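Local coordinates for type 2A phosphatase-associated protein 42 (Saccharomyces cerevisiae, PDB 2V0P), which associates with PP2A-type phosphatase catalytic subunits, inhibits the phosphatase SIT4 and takes part in nitrogen-responsive TOR signalling, at residues A[6-11]-A[76-81]; A[174-179]-A[207-212]; A[181-186]-A[200-205]. One frame throughout, in Å; residues are numbered along the deposited sequence. Where two conformers were deposited one is given.

Contact 1 of 3, residues A[6-11]-A[76-81]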
loop_
_atom_site.group_PDB
_atom_site.type_symbol
_atom_site.label_atom_id
_atom_site.label_comp_id
_atom_site.label_asym_id
_atom_site.label_seq_id
_atom_site.Cartn_x
_atom_site.Cartn_y
_atom_site.Cartn_z
ATOM N N GLU A 6 19.373 -3.182 34.685
ATOM C CA GLU A 6 18.301 -4.002 35.169
ATOM C C GLU A 6 17.013 -3.442 34.600
ATOM O O GLU A 6 16.210 -4.208 34.089
ATOM C CB GLU A 6 18.235 -3.963 36.692
ATOM C CG GLU A 6 19.107 -4.983 37.397
ATOM C CD GLU A 6 19.243 -4.700 38.896
ATOM O OE1 GLU A 6 20.375 -4.808 39.421
ATOM O OE2 GLU A 6 18.218 -4.379 39.553
ATOM N N GLN A 7 16.887 -2.112 34.661
ATOM C CA GLN A 7 15.815 -1.383 34.137
ATOM C C GLN A 7 15.598 -1.659 32.636
ATOM O O GLN A 7 14.475 -1.936 32.220
ATOM C CB GLN A 7 16.024 0.080 34.401
ATOM C CG GLN A 7 15.715 0.453 35.893
ATOM C CD GLN A 7 15.607 1.936 36.092
ATOM O OE1 GLN A 7 16.323 2.705 35.460
ATOM N NE2 GLN A 7 14.720 2.355 36.966
ATOM N N PHE A 8 16.667 -1.529 31.857
ATOM C CA PHE A 8 16.658 -1.919 30.428
ATOM C C PHE A 8 16.249 -3.316 30.148
ATOM O O PHE A 8 15.327 -3.537 29.294
ATOM C CB PHE A 8 17.932 -1.592 29.720
ATOM C CG PHE A 8 17.730 -1.325 28.258
ATOM C CD1 PHE A 8 16.494 -0.855 27.795
ATOM C CD2 PHE A 8 18.717 -1.526 27.371
ATOM C CE1 PHE A 8 16.292 -0.621 26.452
ATOM C CE2 PHE A 8 18.536 -1.289 26.033
ATOM C CZ PHE A 8 17.343 -0.837 25.570
ATOM N N ASN A 9 16.869 -4.244 30.869
ATOM C CA ASN A 9 16.516 -5.655 30.827
ATOM C C ASN A 9 15.041 -5.957 31.130
ATOM O O ASN A 9 14.435 -6.765 30.451
ATOM C CB ASN A 9 17.445 -6.503 31.706
ATOM C CG ASN A 9 18.881 -6.533 31.178
ATOM O OD1 ASN A 9 19.150 -6.005 30.145
ATOM N ND2 ASN A 9 19.796 -7.108 31.940
ATOM N N ASP A 10 14.482 -5.305 32.143
ATOM C CA ASP A 10 13.051 -5.465 32.439
ATOM C C ASP A 10 12.184 -4.943 31.291
ATOM O O ASP A 10 11.229 -5.584 30.935
ATOM C CB ASP A 10 12.668 -4.800 33.764
ATOM C CG ASP A 10 13.326 -5.452 34.957
ATOM O OD1 ASP A 10 13.936 -6.536 34.795
ATOM O OD2 ASP A 10 13.219 -4.891 36.081
ATOM N N ILE A 11 12.545 -3.815 30.720
ATOM C CA ILE A 11 11.845 -3.206 29.601
ATOM C C ILE A 11 11.831 -4.201 28.432
ATOM O O ILE A 11 10.754 -4.504 27.873
ATOM C CB ILE A 11 12.394 -1.808 29.230
ATOM C CG1 ILE A 11 11.995 -0.802 30.319
ATOM C CG2 ILE A 11 11.853 -1.357 27.814
ATOM C CD1 ILE A 11 12.782 0.436 30.428
ATOM N N ASP A 76 16.604 3.837 21.449
ATOM C CA ASP A 76 15.725 4.372 20.426
ATOM C C ASP A 76 15.079 3.294 19.547
ATOM O O ASP A 76 13.945 3.513 19.071
ATOM C CB ASP A 76 16.448 5.369 19.584
ATOM C CG ASP A 76 16.884 6.566 20.366
ATOM O OD1 ASP A 76 16.025 7.129 21.066
ATOM O OD2 ASP A 76 18.083 6.920 20.271
ATOM N N TYR A 77 15.774 2.156 19.314
ATOM C CA TYR A 77 15.205 1.090 18.575
ATOM C C TYR A 77 13.934 0.586 19.308
ATOM O O TYR A 77 12.886 0.418 18.686
ATOM C CB TYR A 77 16.169 -0.060 18.337
ATOM C CG TYR A 77 15.613 -1.335 17.763
ATOM C CD1 TYR A 77 15.205 -1.445 16.384
ATOM C CD2 TYR A 77 15.506 -2.474 18.548
ATOM C CE1 TYR A 77 14.719 -2.642 15.896
ATOM C CE2 TYR A 77 15.043 -3.632 18.023
ATOM C CZ TYR A 77 14.640 -3.677 16.654
ATOM O OH TYR A 77 14.187 -4.813 16.169
ATOM N N TYR A 78 14.063 0.368 20.620
ATOM C CA TYR A 78 13.018 -0.194 21.382
ATOM C C TYR A 78 11.825 0.848 21.495
ATOM O O TYR A 78 10.703 0.454 21.529
ATOM C CB TYR A 78 13.561 -0.660 22.757
ATOM C CG TYR A 78 14.131 -2.050 22.668
ATOM C CD1 TYR A 78 15.477 -2.269 22.651
ATOM C CD2 TYR A 78 13.287 -3.141 22.511
ATOM C CE1 TYR A 78 15.980 -3.513 22.552
ATOM C CE2 TYR A 78 13.786 -4.413 22.378
ATOM C CZ TYR A 78 15.142 -4.585 22.407
ATOM O OH TYR A 78 15.667 -5.843 22.304
ATOM N N LEU A 79 12.125 2.125 21.572
ATOM C CA LEU A 79 11.122 3.156 21.563
ATOM C C LEU A 79 10.368 3.090 20.210
ATOM O O LEU A 79 9.167 3.125 20.192
ATOM C CB LEU A 79 11.708 4.538 21.835
ATOM C CG LEU A 79 12.129 5.005 23.270
ATOM C CD1 LEU A 79 12.704 6.326 23.132
ATOM C CD2 LEU A 79 11.005 5.053 24.244
ATOM N N GLY A 80 11.104 2.964 19.112
ATOM C CA GLY A 80 10.504 2.704 17.787
ATOM C C GLY A 80 9.483 1.602 17.764
ATOM O O GLY A 80 8.367 1.805 17.304
ATOM N N LEU A 81 9.863 0.461 18.265
ATOM C CA LEU A 81 9.048 -0.701 18.317
ATOM C C LEU A 81 7.790 -0.517 19.233
ATOM O O LEU A 81 6.673 -0.938 18.889
ATOM C CB LEU A 81 9.855 -1.864 18.785
ATOM C CG LEU A 81 10.953 -2.443 17.926
ATOM C CD1 LEU A 81 11.571 -3.537 18.713
ATOM C CD2 LEU A 81 10.362 -2.955 16.593
#

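Contact 2 of 3, residues A[174-179]-A[207-212]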
loop_
_atom_site.group_PDB
_atom_site.type_symbol
_atom_site.label_atom_id
_atom_site.label_comp_id
_atom_site.label_asym_id
_atom_site.label_seq_id
_atom_site.Cartn_x
_atom_site.Cartn_y
_atom_site.Cartn_z
ATOM N N LYS A 174 18.896 -11.820 6.838
ATOM C CA LYS A 174 19.037 -13.239 7.110
ATOM C C LYS A 174 20.454 -13.594 7.551
ATOM O O LYS A 174 20.641 -14.358 8.474
ATOM C CB LYS A 174 18.667 -14.039 5.858
ATOM C CG LYS A 174 18.586 -15.531 6.057
ATOM C CD LYS A 174 17.954 -16.211 4.839
ATOM C CE LYS A 174 18.532 -17.598 4.617
ATOM N NZ LYS A 174 19.944 -17.547 4.119
ATOM N N GLU A 175 21.443 -13.039 6.881
ATOM C CA GLU A 175 22.830 -13.330 7.186
ATOM C C GLU A 175 23.115 -12.944 8.664
ATOM O O GLU A 175 23.536 -13.772 9.455
ATOM C CB GLU A 175 23.715 -12.553 6.233
ATOM C CG GLU A 175 25.177 -12.913 6.289
ATOM C CD GLU A 175 26.047 -11.954 5.484
ATOM O OE1 GLU A 175 25.494 -11.011 4.863
ATOM O OE2 GLU A 175 27.285 -12.142 5.484
ATOM N N ILE A 176 22.820 -11.698 9.003
ATOM C CA ILE A 176 23.107 -11.129 10.343
ATOM C C ILE A 176 22.235 -11.811 11.372
ATOM O O ILE A 176 22.733 -12.152 12.459
ATOM C CB ILE A 176 22.978 -9.606 10.317
ATOM C CG1 ILE A 176 24.066 -9.042 9.407
ATOM C CG2 ILE A 176 22.957 -8.987 11.704
ATOM C CD1 ILE A 176 25.414 -9.601 9.642
ATOM N N SER A 177 20.988 -12.112 11.028
ATOM C CA SER A 177 20.183 -12.923 11.942
ATOM C C SER A 177 20.822 -14.271 12.313
ATOM O O SER A 177 20.859 -14.633 13.497
ATOM C CB SER A 177 18.751 -13.133 11.452
ATOM O OG SER A 177 18.108 -11.907 11.395
ATOM N N THR A 178 21.326 -14.997 11.320
ATOM C CA THR A 178 21.973 -16.267 11.558
ATOM C C THR A 178 23.237 -16.083 12.387
ATOM O O THR A 178 23.456 -16.846 13.304
ATOM C CB THR A 178 22.299 -17.014 10.239
ATOM O OG1 THR A 178 21.102 -17.117 9.465
ATOM C CG2 THR A 178 22.814 -18.403 10.507
ATOM N N LYS A 179 24.056 -15.088 12.070
ATOM C CA LYS A 179 25.244 -14.807 12.875
ATOM C C LYS A 179 24.862 -14.485 14.334
ATOM O O LYS A 179 25.470 -15.009 15.273
ATOM C CB LYS A 179 26.104 -13.704 12.257
ATOM C CG LYS A 179 26.958 -14.176 11.096
ATOM C CD LYS A 179 27.369 -13.020 10.164
ATOM C CE LYS A 179 28.469 -12.134 10.763
ATOM N NZ LYS A 179 28.949 -11.073 9.811
ATOM N N ARG A 207 23.896 -7.869 17.844
ATOM C CA ARG A 207 22.526 -7.604 18.123
ATOM C C ARG A 207 22.146 -6.198 17.528
ATOM O O ARG A 207 21.163 -6.059 16.797
ATOM C CB ARG A 207 22.262 -7.836 19.604
ATOM C CG ARG A 207 20.886 -7.514 20.081
ATOM C CD ARG A 207 20.727 -8.058 21.486
ATOM N NE ARG A 207 20.724 -9.515 21.456
ATOM C CZ ARG A 207 21.126 -10.304 22.447
ATOM N NH1 ARG A 207 21.596 -9.800 23.590
ATOM N NH2 ARG A 207 21.065 -11.619 22.284
ATOM N N LEU A 208 22.982 -5.189 17.749
ATOM C CA LEU A 208 22.706 -3.876 17.164
ATOM C C LEU A 208 22.635 -3.996 15.626
ATOM O O LEU A 208 21.815 -3.373 14.983
ATOM C CB LEU A 208 23.768 -2.841 17.590
ATOM C CG LEU A 208 23.653 -2.550 19.082
ATOM C CD1 LEU A 208 24.833 -1.624 19.472
ATOM C CD2 LEU A 208 22.391 -1.905 19.519
ATOM N N HIS A 209 23.532 -4.798 15.068
ATOM C CA HIS A 209 23.595 -4.990 13.635
ATOM C C HIS A 209 22.215 -5.488 13.124
ATOM O O HIS A 209 21.743 -4.955 12.184
ATOM C CB HIS A 209 24.720 -5.970 13.289
ATOM C CG HIS A 209 25.149 -5.907 11.861
ATOM N ND1 HIS A 209 26.373 -6.378 11.429
ATOM C CD2 HIS A 209 24.545 -5.372 10.778
ATOM C CE1 HIS A 209 26.469 -6.185 10.126
ATOM N NE2 HIS A 209 25.380 -5.568 9.715
ATOM N N HIS A 210 21.601 -6.439 13.812
ATOM C CA HIS A 210 20.397 -7.099 13.390
ATOM C C HIS A 210 19.311 -6.045 13.531
ATOM O O HIS A 210 18.546 -5.865 12.624
ATOM C CB HIS A 210 20.141 -8.331 14.238
ATOM C CG HIS A 210 18.747 -8.823 14.195
ATOM N ND1 HIS A 210 17.917 -8.799 15.296
ATOM C CD2 HIS A 210 18.002 -9.305 13.176
ATOM C CE1 HIS A 210 16.723 -9.253 14.956
ATOM N NE2 HIS A 210 16.751 -9.568 13.675
ATOM N N PHE A 211 19.342 -5.306 14.654
ATOM C CA PHE A 211 18.412 -4.195 14.859
ATOM C C PHE A 211 18.380 -3.139 13.742
ATOM O O PHE A 211 17.292 -2.705 13.326
ATOM C CB PHE A 211 18.615 -3.577 16.234
ATOM C CG PHE A 211 18.367 -4.508 17.354
ATOM C CD1 PHE A 211 17.687 -5.669 17.192
ATOM C CD2 PHE A 211 18.788 -4.141 18.663
ATOM C CE1 PHE A 211 17.422 -6.526 18.297
ATOM C CE2 PHE A 211 18.541 -4.951 19.739
ATOM C CZ PHE A 211 17.869 -6.151 19.578
ATOM N N SER A 212 19.539 -2.737 13.245
ATOM C CA SER A 212 19.616 -1.758 12.211
ATOM C C SER A 212 18.974 -2.282 10.905
ATOM O O SER A 212 18.299 -1.525 10.227
ATOM C CB SER A 212 21.067 -1.312 11.976
ATOM O OG SER A 212 21.736 -2.277 11.225
#

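Contact 3 of 3, residues A[181-186]-A[200-205]. With ZN (zinc ion), chain C.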
loop_
_atom_site.group_PDB
_atom_site.type_symbol
_atom_site.label_atom_id
_atom_site.label_comp_id
_atom_site.label_asym_id
_atom_site.label_seq_id
_atom_site.Cartn_x
_atom_site.Cartn_y
_atom_site.Cartn_z
ATOM N N HIS A 181 22.033 -15.441 15.861
ATOM C CA HIS A 181 21.537 -16.699 16.367
ATOM C C HIS A 181 22.681 -17.599 16.866
ATOM O O HIS A 181 22.649 -18.031 18.020
ATOM C CB HIS A 181 20.697 -17.380 15.264
ATOM C CG HIS A 181 19.880 -18.541 15.732
ATOM N ND1 HIS A 181 19.246 -18.568 16.956
ATOM C CD2 HIS A 181 19.577 -19.712 15.129
ATOM C CE1 HIS A 181 18.604 -19.712 17.093
ATOM N NE2 HIS A 181 18.780 -20.419 15.995
ATOM N N CYS A 182 23.684 -17.882 16.031
ATOM C CA CYS A 182 24.773 -18.802 16.456
ATOM C C CYS A 182 25.517 -18.210 17.710
ATOM O O CYS A 182 25.864 -18.951 18.626
ATOM C CB CYS A 182 25.684 -19.314 15.269
ATOM S SG CYS A 182 25.650 -21.219 14.634
ATOM N N LEU A 183 25.696 -16.893 17.766
ATOM C CA LEU A 183 26.252 -16.183 18.952
ATOM C C LEU A 183 25.450 -16.360 20.231
ATOM O O LEU A 183 25.995 -16.827 21.227
ATOM C CB LEU A 183 26.499 -14.717 18.675
ATOM C CG LEU A 183 27.750 -14.365 17.883
ATOM C CD1 LEU A 183 27.698 -12.947 17.374
ATOM C CD2 LEU A 183 29.020 -14.616 18.661
ATOM N N GLU A 184 24.157 -16.096 20.182
ATOM C CA GLU A 184 23.274 -16.350 21.316
ATOM C C GLU A 184 23.372 -17.793 21.831
ATOM O O GLU A 184 23.404 -18.014 23.041
ATOM C CB GLU A 184 21.821 -15.993 20.983
ATOM C CG GLU A 184 21.582 -14.502 20.827
ATOM C CD GLU A 184 20.252 -14.168 20.181
ATOM O OE1 GLU A 184 19.638 -15.074 19.579
ATOM O OE2 GLU A 184 19.821 -12.989 20.263
ATOM N N LEU A 185 23.442 -18.764 20.916
ATOM C CA LEU A 185 23.493 -20.164 21.301
ATOM C C LEU A 185 24.855 -20.554 21.871
ATOM O O LEU A 185 24.922 -21.319 22.820
ATOM C CB LEU A 185 23.129 -21.058 20.120
ATOM C CG LEU A 185 21.661 -21.125 19.718
ATOM C CD1 LEU A 185 21.556 -21.477 18.247
ATOM C CD2 LEU A 185 20.923 -22.135 20.566
ATOM N N GLU A 186 25.925 -20.022 21.296
ATOM C CA GLU A 186 27.269 -20.235 21.834
ATOM C C GLU A 186 27.414 -19.715 23.279
ATOM O O GLU A 186 28.229 -20.243 24.045
ATOM C CB GLU A 186 28.330 -19.626 20.922
ATOM C CG GLU A 186 28.580 -20.428 19.663
ATOM C CD GLU A 186 29.734 -19.887 18.838
ATOM O OE1 GLU A 186 29.720 -18.675 18.508
ATOM O OE2 GLU A 186 30.650 -20.685 18.515
ATOM N N LEU A 200 30.568 -11.899 24.708
ATOM C CA LEU A 200 29.479 -10.981 25.057
ATOM C C LEU A 200 29.448 -9.725 24.218
ATOM O O LEU A 200 28.368 -9.294 23.690
ATOM C CB LEU A 200 29.537 -10.591 26.544
ATOM C CG LEU A 200 28.176 -10.527 27.213
ATOM C CD1 LEU A 200 27.666 -11.956 27.368
ATOM C CD2 LEU A 200 28.260 -9.836 28.587
ATOM N N ARG A 201 30.600 -9.100 24.131
ATOM C CA ARG A 201 30.765 -7.875 23.386
ATOM C C ARG A 201 30.400 -8.048 21.912
ATOM O O ARG A 201 29.855 -7.149 21.322
ATOM C CB ARG A 201 32.198 -7.378 23.475
ATOM C CG ARG A 201 32.409 -6.045 22.826
ATOM C CD ARG A 201 33.683 -5.373 23.330
ATOM N NE ARG A 201 33.693 -4.002 22.866
ATOM C CZ ARG A 201 33.372 -2.942 23.606
ATOM N NH1 ARG A 201 33.055 -3.077 24.916
ATOM N NH2 ARG A 201 33.392 -1.741 23.030
ATOM N N GLU A 202 30.796 -9.201 21.347
ATOM C CA GLU A 202 30.483 -9.536 19.974
ATOM C C GLU A 202 28.970 -9.713 19.795
ATOM O O GLU A 202 28.411 -9.200 18.873
ATOM C CB GLU A 202 31.235 -10.799 19.573
ATOM C CG GLU A 202 30.880 -11.341 18.199
ATOM C CD GLU A 202 31.735 -12.529 17.803
ATOM O OE1 GLU A 202 32.062 -13.352 18.687
ATOM O OE2 GLU A 202 32.078 -12.650 16.606
ATOM N N LEU A 203 28.343 -10.442 20.705
ATOM C CA LEU A 203 26.907 -10.603 20.708
ATOM C C LEU A 203 26.126 -9.266 20.727
ATOM O O LEU A 203 25.160 -9.090 19.976
ATOM C CB LEU A 203 26.509 -11.539 21.844
ATOM C CG LEU A 203 25.058 -11.762 22.230
ATOM C CD1 LEU A 203 24.292 -12.243 21.010
ATOM C CD2 LEU A 203 24.952 -12.765 23.378
ATOM N N TYR A 204 26.528 -8.345 21.595
ATOM C CA TYR A 204 25.892 -7.085 21.723
ATOM C C TYR A 204 25.974 -6.234 20.475
ATOM O O TYR A 204 24.991 -5.617 20.101
ATOM C CB TYR A 204 26.414 -6.321 22.950
ATOM C CG TYR A 204 26.076 -6.992 24.248
ATOM C CD1 TYR A 204 25.078 -7.962 24.323
ATOM C CD2 TYR A 204 26.711 -6.616 25.422
ATOM C CE1 TYR A 204 24.749 -8.575 25.544
ATOM C CE2 TYR A 204 26.400 -7.221 26.631
ATOM C CZ TYR A 204 25.408 -8.180 26.695
ATOM O OH TYR A 204 25.098 -8.754 27.925
ATOM N N LEU A 205 27.127 -6.204 19.865
ATOM C CA LEU A 205 27.368 -5.551 18.602
ATOM C C LEU A 205 26.572 -6.192 17.475
ATOM O O LEU A 205 26.087 -5.469 16.679
ATOM C CB LEU A 205 28.824 -5.513 18.226
ATOM C CG LEU A 205 29.654 -4.623 19.177
ATOM C CD1 LEU A 205 31.090 -4.917 18.992
ATOM C CD2 LEU A 205 29.353 -3.157 18.934
HETATM ZN ZN ZN C . 24.469 -22.004 14.587
#

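Contact 1 of 3, residues A[6-11]-A[76-81]
The rings of F8 and Y78 carry this contact between helix 4-19 and helix 75-83, inside the all-helical, tetratricopeptide-repeat-like N-terminal domain. Their closest atoms are F8 CZ and Y78 CD1, 3.7 Å apart, so the far end of the phenyl ring reaches CD1, the tyrosine ring carbon next to CG. The ring planes are almost perpendicular, at 89°, the centroids are 5.7 Å apart and each ring meets the other obliquely, in apolar packing of two aromatic side chains. Only 91 Å² is buried between the segments, as expected where a single pair of side chains bridges the gap.

F8 reaches into that gap from one side, Y78 from the other. The CG of F8 is turned away from its own backbone N (chi1 -151°), which sends the ring out from its helix although the CA-CB bond does not aim at helix 75-83. The CA-CB bond of Y78, by contrast, does point at helix 4-19.

In the next shell, L42 and L45 of helix 29-52 pack on F8, and I12, one turn further along helix 4-19, touches Y78. Both bridging residues are thus buried where three helices come together. Behind them, D76 makes a salt bridge with K46, and Y77 stacks its ring on F211 while its hydroxyl hydrogen-bonds D214, which ties the short helix to helix 199-231 as well. Y77 also backs the contact directly: its CD2 sits 4.1 Å above the plane of the Y78 ring, over the centre of one face.

Contact 2 of 3, residues A[174-179]-A[207-212]
One face of the H209 imidazole is covered by I176. CG1 of I176 lies over the middle of the ring, 3.8 Å from the H209 centroid and only 11° off the ring normal, which meets the geometry of a CH-pi contact. The chain of I176 continues across the same face, and its CD1 comes to 3.6 Å from H209 CE1. H209 NE2 hydrogen-bonds D125, outside the helix pair. The ring is thus packed on one face and tethered through one nitrogen, two restraints that together limit its rotation. K179 NZ is 5.6 Å from H209 ND1, too far for a bond; D125 would be expected to favour a protonated imidazole and the lysine to disfavour it.

The H210 ring is met obliquely by the hydroxyl of S177. The firm polar partner of S177 OG is the carbonyl oxygen of N173, one turn back in its own helix. Within helix 199-231, R207 O lies 3.3 Å above one face of the F211 ring, toward the rim.

The branch of I176 serves both histidines. With its CG2 anti to the backbone N, that methyl is carried to the opposing backbone and lies 3.6 Å from H210 N, while CG1 serves the H209 ring. Close backbone approach agrees with this: the CA atoms of I176 and H210 are 5.7 Å apart. The axes of the two short segments come within 9.1 Å, at 153° between their directions, the close antiparallel pairing typical of the helical hairpins of tetratricopeptide-repeat-like folds.

Contact 3 of 3, residues A[181-186]-A[200-205]
L203, one of two leucines at the centre of this contact, packs more closely on a glutamate of the opposite helix than on its leucine neighbour: L203 CD1 lies 3.5 Å from E184 CG but 4.1 Å from L183 CB. The setting is an antiparallel helical hairpin of the tetratricopeptide-repeat-like domain, with segment axes approaching to 9.6 Å and inclined at 146°. On the other flank, both methyls of L183 lie against the extended chain of E202 in the conformer given, with L183 CD1 3.7 Å from E202 CG; E202 was deposited in two conformers, so this whole flank is less certain.

The glutamates therefore lend their carbon stems to the apolar seam, while the carboxylate of E184 is engaged through OE2 in a salt bridge with R207, one turn beyond L203. M206 also packs on L183, and R201 hydrogen-bonds T67 and the V65 carbonyl in a neighbouring loop.

C182 takes no part in the leucine packing. A zinc ion is modelled on its sulfur, but the SG-zinc distance of 1.4 Å is implausibly short, and the bond is doubtful. Between these two segments the nearest CA atoms are those of L183 and L203, 5.9 Å apart.

From the N terminus, helix 4-19 leads the chain out, and contact 1 closes the first loop when helix 75-83 returns to it after helix 29-52. Both later contacts come after contact 1 has closed. They join helix 156-186 to helix 199-231, and contact 3 is nested within the loop that contact 2 closes, lying nearer the unmodelled residues 188-197; their centres are about 10 Å apart. No loops cross. A salt bridge between segments 181-186 and 207-212 connects the two levels of the hairpin. Contacts 1 and 2 touch through aromatic side chains, so the hairpin packs, through helix 199-231, on helix 75-83, which in turn meets helix 4-19; contacts 1 and 3 remain about 7 Å apart at their nearest atoms.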